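Local coordinates for glycosyl transferase (Staphylococcus aureus, PDB 5U02), which belongs to the TarS-type glycosyltransferases and is represented by a helical linker domain followed by two C-terminal domains of immunoglobulin-like E-set kind, at residues K80-L84 with V99-Y103; Y103-Y109 with I120-E124. All blocks are in the same frame, centred on the assembly; numbering follows the deposited sequence.

Contact 1 of 2, residues K80-L84 with V99-Y103; sequences KLRPL and VEESY
Y103 OH donates a hydrogen bond of 2.8 Å to the backbone carbonyl O of K80, and K80 and P83 both gather at this hydroxyl. The contact joins two consecutive helices, 82-89 and 93-105, in the helical part of this TarS-family protein. The short connection between them brings the beginning of helix 82-89 against the last turns of helix 93-105. It is a worked example of a long side chain reaching across a helix pair to satisfy a main-chain oxygen. The C=O...OH angle is 122°, and the donor is tilted 23° from the carbonyl plane, so the hydroxyl comes in from the side of the oxygen and somewhat out of plane. The phenol gets there because CG of Y103 stands beside its own backbone N (chi1 -71°), which sends the ring out toward K80.

Other groups meet the ring at its edge and at its hydroxyl, and V99 O lies over one face, toward the rim. The aliphatic part of K80 passes near its hydroxyl end, and the chain bends so that NZ returns to 3.6 Å from CD2 of Y103. P83 closes in on the same hydroxyl, with its CG 3.6 Å from Y103 OH, while L84 CD1 sits at the ring edge near the ring plane. Beyond the tyrosine the contact is apolar: V99 CG1 and CG2 each lie 4.0 Å from P83 CB, and V99 CG1 also meets L84 CD2. F122, from a loop, packs on P83 and V99 as well. The buried carboxylate of E100 turns elsewhere, bonded through OE1 to the backbone N of S47 and more weakly through OE2 to that of G45. Its methylene carbon CG stays in the interface, 3.6 Å from L84 CD2.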
ATOM      1  N   LYS A  80      -9.142  29.610  -7.809  1.00 68.84           N
ATOM      2  CA  LYS A  80      -9.215  29.622  -6.353  1.00 67.16           C
ATOM      3  C   LYS A  80      -9.473  31.010  -5.779  1.00 67.73           C
ATOM      4  O   LYS A  80      -9.672  31.127  -4.565  1.00 70.67           O
ATOM      5  CB  LYS A  80      -7.932  29.024  -5.762  1.00 63.97           C
ATOM      6  CG  LYS A  80      -6.808  30.008  -5.491  1.00 65.31           C
ATOM      7  CD  LYS A  80      -5.473  29.277  -5.367  1.00 66.97           C
ATOM      8  CE  LYS A  80      -4.602  29.868  -4.267  1.00 65.41           C
ATOM      9  NZ  LYS A  80      -5.036  29.387  -2.921  1.00 66.39           N
ATOM     10  N   LEU A  81      -9.498  32.052  -6.609  1.00 66.02           N
ATOM     11  CA  LEU A  81      -9.764  33.403  -6.134  1.00 64.70           C
ATOM     12  C   LEU A  81     -11.237  33.788  -6.201  1.00 63.84           C
ATOM     13  O   LEU A  81     -11.637  34.746  -5.529  1.00 63.03           O
ATOM     14  CB  LEU A  81      -8.941  34.413  -6.937  1.00 66.10           C
ATOM     15  CG  LEU A  81      -7.431  34.317  -6.714  1.00 67.42           C
ATOM     16  CD1 LEU A  81      -6.676  35.097  -7.776  1.00 68.88           C
ATOM     17  CD2 LEU A  81      -7.076  34.809  -5.322  1.00 67.22           C
ATOM     18  N   ARG A  82     -12.040  33.074  -6.989  1.00 64.00           N
ATOM     19  CA  ARG A  82     -13.466  33.382  -7.097  1.00 69.10           C
ATOM     20  C   ARG A  82     -14.174  33.502  -5.751  1.00 70.70           C
ATOM     21  O   ARG A  82     -14.971  34.444  -5.592  1.00 72.20           O
ATOM     22  CB  ARG A  82     -14.155  32.327  -7.978  1.00 68.94           C
ATOM     23  CG  ARG A  82     -13.670  32.312  -9.417  1.00 72.05           C
ATOM     24  CD  ARG A  82     -13.987  30.998 -10.123  1.00 75.56           C
ATOM     25  NE  ARG A  82     -13.263  30.895 -11.390  1.00 79.09           N
ATOM     26  CZ  ARG A  82     -13.163  29.785 -12.115  1.00 80.27           C
ATOM     27  NH1 ARG A  82     -13.742  28.667 -11.701  1.00 79.59           N
ATOM     28  NH2 ARG A  82     -12.478  29.794 -13.252  1.00 80.80           N
ATOM     29  N   PRO A  83     -13.957  32.624  -4.764  1.00 70.42           N
ATOM     30  CA  PRO A  83     -14.591  32.854  -3.456  1.00 71.65           C
ATOM     31  C   PRO A  83     -14.122  34.126  -2.766  1.00 73.19           C
ATOM     32  O   PRO A  83     -14.939  34.806  -2.132  1.00 77.54           O
ATOM     33  CB  PRO A  83     -14.218  31.597  -2.656  1.00 69.85           C
ATOM     34  CG  PRO A  83     -13.936  30.559  -3.695  1.00 69.30           C
ATOM     35  CD  PRO A  83     -13.306  31.302  -4.827  1.00 68.23           C
ATOM     36  N   LEU A  84     -12.841  34.482  -2.886  1.00 69.24           N
ATOM     37  CA  LEU A  84     -12.342  35.659  -2.182  1.00 67.13           C
ATOM     38  C   LEU A  84     -12.806  36.949  -2.846  1.00 65.63           C
ATOM     39  O   LEU A  84     -13.044  37.951  -2.165  1.00 67.18           O
ATOM     40  CB  LEU A  84     -10.819  35.607  -2.095  1.00 64.61           C
ATOM     41  CG  LEU A  84     -10.286  34.368  -1.387  1.00 63.66           C
ATOM     42  CD1 LEU A  84      -8.937  33.918  -1.940  1.00 59.89           C
ATOM     43  CD2 LEU A  84     -10.210  34.623   0.103  1.00 63.96           C
ATOM     44  N   VAL A  99     -12.342  30.848   3.965  1.00 59.13           N
ATOM     45  CA  VAL A  99     -11.824  30.372   2.682  1.00 59.30           C
ATOM     46  C   VAL A  99     -10.307  30.245   2.729  1.00 59.90           C
ATOM     47  O   VAL A  99      -9.746  29.176   2.451  1.00 56.61           O
ATOM     48  CB  VAL A  99     -12.272  31.298   1.538  1.00 59.82           C
ATOM     49  CG1 VAL A  99     -11.545  30.928   0.251  1.00 58.51           C
ATOM     50  CG2 VAL A  99     -13.777  31.208   1.340  1.00 60.09           C
ATOM     51  N   GLU A 100      -9.618  31.344   3.050  1.00 62.32           N
ATOM     52  CA  GLU A 100      -8.167  31.298   3.198  1.00 62.68           C
ATOM     53  C   GLU A 100      -7.753  30.257   4.225  1.00 61.95           C
ATOM     54  O   GLU A 100      -6.802  29.495   4.000  1.00 59.14           O
ATOM     55  CB  GLU A 100      -7.633  32.668   3.598  1.00 64.17           C
ATOM     56  CG  GLU A 100      -7.640  33.675   2.488  1.00 68.12           C
ATOM     57  CD  GLU A 100      -6.804  34.876   2.841  1.00 71.71           C
ATOM     58  OE1 GLU A 100      -6.552  35.071   4.047  1.00 71.84           O
ATOM     59  OE2 GLU A 100      -6.386  35.611   1.925  1.00 73.47           O
ATOM     60  N   GLU A 101      -8.454  30.208   5.364  1.00 65.03           N
ATOM     61  CA  GLU A 101      -8.285  29.073   6.262  1.00 68.27           C
ATOM     62  C   GLU A 101      -8.584  27.761   5.554  1.00 68.31           C
ATOM     63  O   GLU A 101      -7.801  26.817   5.653  1.00 65.69           O
ATOM     64  CB  GLU A 101      -9.149  29.214   7.514  1.00 71.29           C
ATOM     65  CG  GLU A 101      -8.861  30.447   8.346  1.00 74.76           C
ATOM     66  CD  GLU A 101      -9.477  30.391   9.735  1.00 78.26           C
ATOM     67  OE1 GLU A 101      -8.990  31.125  10.617  1.00 79.13           O
ATOM     68  OE2 GLU A 101     -10.433  29.618   9.933  1.00 78.32           O
ATOM     69  N   SER A 102      -9.689  27.676   4.813  1.00 68.78           N
ATOM     70  CA  SER A 102     -10.029  26.382   4.218  1.00 66.69           C
ATOM     71  C   SER A 102      -8.959  25.880   3.246  1.00 64.60           C
ATOM     72  O   SER A 102      -8.766  24.666   3.115  1.00 63.22           O
ATOM     73  CB  SER A 102     -11.401  26.431   3.532  1.00 67.13           C
ATOM     74  OG  SER A 102     -12.457  26.607   4.461  1.00 70.06           O
ATOM     75  N   TYR A 103      -8.232  26.779   2.577  1.00 65.18           N
ATOM     76  CA  TYR A 103      -7.246  26.311   1.602  1.00 63.82           C
ATOM     77  C   TYR A 103      -6.021  25.695   2.271  1.00 64.70           C
ATOM     78  O   TYR A 103      -5.420  24.776   1.705  1.00 63.14           O
ATOM     79  CB  TYR A 103      -6.800  27.442   0.658  1.00 61.99           C
ATOM     80  CG  TYR A 103      -7.847  27.867  -0.339  1.00 60.02           C
ATOM     81  CD1 TYR A 103      -8.808  26.973  -0.783  1.00 60.35           C
ATOM     82  CD2 TYR A 103      -7.901  29.174  -0.799  1.00 58.86           C
ATOM     83  CE1 TYR A 103      -9.779  27.363  -1.680  1.00 60.64           C
ATOM     84  CE2 TYR A 103      -8.871  29.579  -1.695  1.00 59.97           C
ATOM     85  CZ  TYR A 103      -9.811  28.666  -2.131  1.00 60.01           C
ATOM     86  OH  TYR A 103     -10.781  29.059  -3.023  1.00 59.16           O
TER

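Contact 2 of 2, residues Y103-Y109 with I120-E124; sequences YRQGQYY and IQFNE
I120 lies over one face of the Y108 ring, its terminal methyl CD1 standing 3.6 Å from the ring centroid and 22° off the normal, a CH-pi contact. Its CG2 lies 3.4 Å from Y108 CD1 and over the centre of one face of F122, filling the angle between the two rings, while CD1 also reaches the edge of Y103. Y108 and F122 run side by side and point the same way, but their planes are 76° apart; F122 CE1 comes in at the edge of Y108, 3.8 Å from Y108 CD1. F122 CZ ends near Y103, whose side chain it crosses at about a right angle.

Segment 103-109 is the passage from helix 93-105 into a small antiparallel sheet; I120 lies on its strand 117-121 and F122 just beyond. G106, with positive phi, ends the helical conformation, and Y108 and Y109 lead into the neighbouring strand 110-114. Y108 OH is anchored by a hydrogen bond to the carbonyl O of M161.

Y109, with CG anti to the backbone N, rests one ring face on the N123-E124 backbone, E124 N lying 3.7 Å above its centre. Q121 runs alongside, its amide plane 70° from the ring and OE1 in plane at the ring edge, while its NE2 bonds to E126 O. Y109 OH gives E124 OE2 a weak hydrogen bond of 3.0 Å.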
ATOM      1  N   TYR A 103      -8.232  26.779   2.577  1.00 65.18           N
ATOM      2  CA  TYR A 103      -7.246  26.311   1.602  1.00 63.82           C
ATOM      3  C   TYR A 103      -6.021  25.695   2.271  1.00 64.70           C
ATOM      4  O   TYR A 103      -5.420  24.776   1.705  1.00 63.14           O
ATOM      5  CB  TYR A 103      -6.800  27.442   0.658  1.00 61.99           C
ATOM      6  CG  TYR A 103      -7.847  27.867  -0.339  1.00 60.02           C
ATOM      7  CD1 TYR A 103      -8.808  26.973  -0.783  1.00 60.35           C
ATOM      8  CD2 TYR A 103      -7.901  29.174  -0.799  1.00 58.86           C
ATOM      9  CE1 TYR A 103      -9.779  27.363  -1.680  1.00 60.64           C
ATOM     10  CE2 TYR A 103      -8.871  29.579  -1.695  1.00 59.97           C
ATOM     11  CZ  TYR A 103      -9.811  28.666  -2.131  1.00 60.01           C
ATOM     12  OH  TYR A 103     -10.781  29.059  -3.023  1.00 59.16           O
ATOM     13  N   ARG A 104      -5.659  26.153   3.482  1.00 68.72           N
ATOM     14  CA  ARG A 104      -4.394  25.743   4.099  1.00 74.13           C
ATOM     15  C   ARG A 104      -4.381  24.245   4.427  1.00 77.31           C
ATOM     16  O   ARG A 104      -3.415  23.546   4.103  1.00 76.57           O
ATOM     17  CB  ARG A 104      -4.075  26.603   5.349  1.00 76.32           C
ATOM     18  CG  ARG A 104      -5.045  26.524   6.506  1.00 82.84           C
ATOM     19  CD  ARG A 104      -4.765  27.366   7.761  1.00 87.53           C
ATOM     20  NE  ARG A 104      -6.068  27.717   8.333  1.00 90.99           N
ATOM     21  CZ  ARG A 104      -6.660  27.071   9.340  1.00 92.89           C
ATOM     22  NH1 ARG A 104      -6.059  26.049   9.934  1.00 94.13           N
ATOM     23  NH2 ARG A 104      -7.863  27.440   9.767  1.00 94.00           N
ATOM     24  N   GLN A 105      -5.447  23.721   5.045  1.00 80.32           N
ATOM     25  CA  GLN A 105      -5.458  22.307   5.424  1.00 79.71           C
ATOM     26  C   GLN A 105      -6.389  21.454   4.572  1.00 75.33           C
ATOM     27  O   GLN A 105      -6.353  20.221   4.677  1.00 74.34           O
ATOM     28  CB  GLN A 105      -5.870  22.142   6.892  1.00 87.13           C
ATOM     29  CG  GLN A 105      -7.344  22.359   7.156  1.00 94.33           C
ATOM     30  CD  GLN A 105      -7.895  23.758   6.776  1.00 99.40           C
ATOM     31  OE1 GLN A 105      -7.258  24.779   7.028  1.00 98.61           O
ATOM     32  NE2 GLN A 105      -9.063  23.793   6.152  1.00103.83           N
ATOM     33  N   GLY A 106      -7.267  22.069   3.798  1.00 73.87           N
ATOM     34  CA  GLY A 106      -8.195  21.283   3.020  1.00 74.27           C
ATOM     35  C   GLY A 106      -9.348  20.776   3.858  1.00 76.65           C
ATOM     36  O   GLY A 106      -9.755  19.616   3.746  1.00 79.99           O
ATOM     37  N   GLN A 107      -9.882  21.655   4.701  1.00 73.84           N
ATOM     38  CA  GLN A 107     -10.998  21.373   5.603  1.00 72.86           C
ATOM     39  C   GLN A 107     -12.110  22.337   5.214  1.00 66.67           C
ATOM     40  O   GLN A 107     -12.076  23.523   5.561  1.00 62.13           O
ATOM     41  CB  GLN A 107     -10.581  21.531   7.066  1.00 78.75           C
ATOM     42  CG  GLN A 107     -11.669  21.884   8.056  1.00 85.39           C
ATOM     43  CD  GLN A 107     -12.325  20.669   8.650  1.00 89.64           C
ATOM     44  OE1 GLN A 107     -11.717  19.956   9.451  1.00 90.52           O
ATOM     45  NE2 GLN A 107     -13.575  20.435   8.287  1.00 91.55           N
ATOM     46  N   TYR A 108     -13.073  21.826   4.461  1.00 66.62           N
ATOM     47  CA  TYR A 108     -14.220  22.592   4.017  1.00 63.90           C
ATOM     48  C   TYR A 108     -15.465  22.090   4.735  1.00 62.65           C
ATOM     49  O   TYR A 108     -15.553  20.917   5.107  1.00 60.47           O
ATOM     50  CB  TYR A 108     -14.380  22.480   2.498  1.00 61.26           C
ATOM     51  CG  TYR A 108     -13.079  22.709   1.757  1.00 59.14           C
ATOM     52  CD1 TYR A 108     -12.566  23.988   1.605  1.00 58.15           C
ATOM     53  CD2 TYR A 108     -12.353  21.650   1.232  1.00 60.60           C
ATOM     54  CE1 TYR A 108     -11.371  24.211   0.948  1.00 58.18           C
ATOM     55  CE2 TYR A 108     -11.152  21.865   0.567  1.00 60.84           C
ATOM     56  CZ  TYR A 108     -10.668  23.151   0.428  1.00 58.99           C
ATOM     57  OH  TYR A 108      -9.479  23.385  -0.228  1.00 57.57           O
ATOM     58  N   TYR A 109     -16.416  22.998   4.953  1.00 63.92           N
ATOM     59  CA  TYR A 109     -17.696  22.593   5.523  1.00 67.81           C
ATOM     60  C   TYR A 109     -18.336  21.500   4.677  1.00 70.36           C
ATOM     61  O   TYR A 109     -18.731  20.447   5.192  1.00 71.75           O
ATOM     62  CB  TYR A 109     -18.617  23.807   5.650  1.00 70.82           C
ATOM     63  CG  TYR A 109     -20.031  23.477   6.067  1.00 73.97           C
ATOM     64  CD1 TYR A 109     -20.350  23.252   7.401  1.00 75.39           C
ATOM     65  CD2 TYR A 109     -21.050  23.401   5.128  1.00 75.80           C
ATOM     66  CE1 TYR A 109     -21.639  22.951   7.783  1.00 78.58           C
ATOM     67  CE2 TYR A 109     -22.341  23.102   5.501  1.00 79.51           C
ATOM     68  CZ  TYR A 109     -22.629  22.879   6.829  1.00 80.70           C
ATOM     69  OH  TYR A 109     -23.914  22.581   7.207  1.00 84.79           O
ATOM     70  N   ILE A 120     -16.753  23.603  -3.582  1.00 65.07           N
ATOM     71  CA  ILE A 120     -16.656  23.881  -2.153  1.00 64.80           C
ATOM     72  C   ILE A 120     -17.801  24.786  -1.714  1.00 68.70           C
ATOM     73  O   ILE A 120     -18.063  25.814  -2.348  1.00 70.42           O
ATOM     74  CB  ILE A 120     -15.308  24.539  -1.799  1.00 63.04           C
ATOM     75  CG1 ILE A 120     -14.143  23.635  -2.197  1.00 60.25           C
ATOM     76  CG2 ILE A 120     -15.254  24.862  -0.316  1.00 62.69           C
ATOM     77  CD1 ILE A 120     -12.797  24.329  -2.150  1.00 57.46           C
ATOM     78  N   GLN A 121     -18.465  24.410  -0.619  1.00 69.58           N
ATOM     79  CA  GLN A 121     -19.311  25.316   0.148  1.00 72.55           C
ATOM     80  C   GLN A 121     -18.624  25.543   1.488  1.00 73.62           C
ATOM     81  O   GLN A 121     -18.413  24.590   2.247  1.00 75.85           O
ATOM     82  CB  GLN A 121     -20.724  24.756   0.338  1.00 73.37           C
ATOM     83  CG  GLN A 121     -21.532  25.528   1.389  1.00 72.19           C
ATOM     84  CD  GLN A 121     -22.795  24.802   1.867  1.00 75.56           C
ATOM     85  OE1 GLN A 121     -22.753  23.626   2.215  1.00 70.77           O
ATOM     86  NE2 GLN A 121     -23.916  25.516   1.905  1.00 73.28           N
ATOM     87  N   PHE A 122     -18.261  26.797   1.770  1.00 67.97           N
ATOM     88  CA  PHE A 122     -17.365  27.060   2.891  1.00 68.94           C
ATOM     89  C   PHE A 122     -18.094  27.134   4.228  1.00 70.36           C
ATOM     90  O   PHE A 122     -17.492  26.853   5.271  1.00 68.37           O
ATOM     91  CB  PHE A 122     -16.583  28.348   2.642  1.00 68.42           C
ATOM     92  CG  PHE A 122     -15.541  28.222   1.565  1.00 64.03           C
ATOM     93  CD1 PHE A 122     -14.273  27.727   1.849  1.00 61.37           C
ATOM     94  CD2 PHE A 122     -15.833  28.583   0.264  1.00 59.80           C
ATOM     95  CE1 PHE A 122     -13.319  27.610   0.848  1.00 57.44           C
ATOM     96  CE2 PHE A 122     -14.888  28.471  -0.735  1.00 59.06           C
ATOM     97  CZ  PHE A 122     -13.628  27.983  -0.446  1.00 56.88           C
ATOM     98  N   ASN A 123     -19.372  27.502   4.229  1.00 73.43           N
ATOM     99  CA  ASN A 123     -20.159  27.554   5.453  1.00 76.54           C
ATOM    100  C   ASN A 123     -21.596  27.170   5.140  1.00 80.43           C
ATOM    101  O   ASN A 123     -22.017  27.158   3.981  1.00 79.61           O
ATOM    102  CB  ASN A 123     -20.098  28.941   6.114  1.00 78.36           C
ATOM    103  CG  ASN A 123     -18.959  29.063   7.118  1.00 79.41           C
ATOM    104  OD1 ASN A 123     -19.059  28.583   8.249  1.00 78.98           O
ATOM    105  ND2 ASN A 123     -17.865  29.690   6.702  1.00 80.55           N
ATOM    106  N   GLU A 124     -22.345  26.854   6.193  1.00 84.33           N
ATOM    107  CA  GLU A 124     -23.720  26.405   6.023  1.00 88.94           C
ATOM    108  C   GLU A 124     -24.576  27.514   5.425  1.00 90.91           C
ATOM    109  O   GLU A 124     -24.566  28.651   5.904  1.00 92.90           O
ATOM    110  CB  GLU A 124     -24.293  25.955   7.367  1.00 93.26           C
ATOM    111  CG  GLU A 124     -25.645  25.263   7.276  1.00 97.31           C
ATOM    112  CD  GLU A 124     -26.064  24.635   8.590  1.00 99.54           C
ATOM    113  OE1 GLU A 124     -25.986  25.320   9.633  1.00 99.61           O
ATOM    114  OE2 GLU A 124     -26.465  23.451   8.583  1.00100.28           O
TER

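Contact 1 and contact 2 follow one another along the chain, their centres about 8 Å apart, and Y103 belongs to both. Helix 93-105 is the element they have in common: contact 1 sets it against helix 82-89, and contact 2 sets its end and the chain that follows against strand 117-121 and the loop after it. The two touch directly, with V99 CG2 3.5 Å from F122 CG and S102 CB 3.3 Å from Y108 CD1. Strand 129-132 meets both through I132, which touches K80, Y103 and I120, and F129, which touches P83 and F122. The two thus pack together where the helical part gives way to the beta-rich part, each centred about 24 Å from the chain's centre.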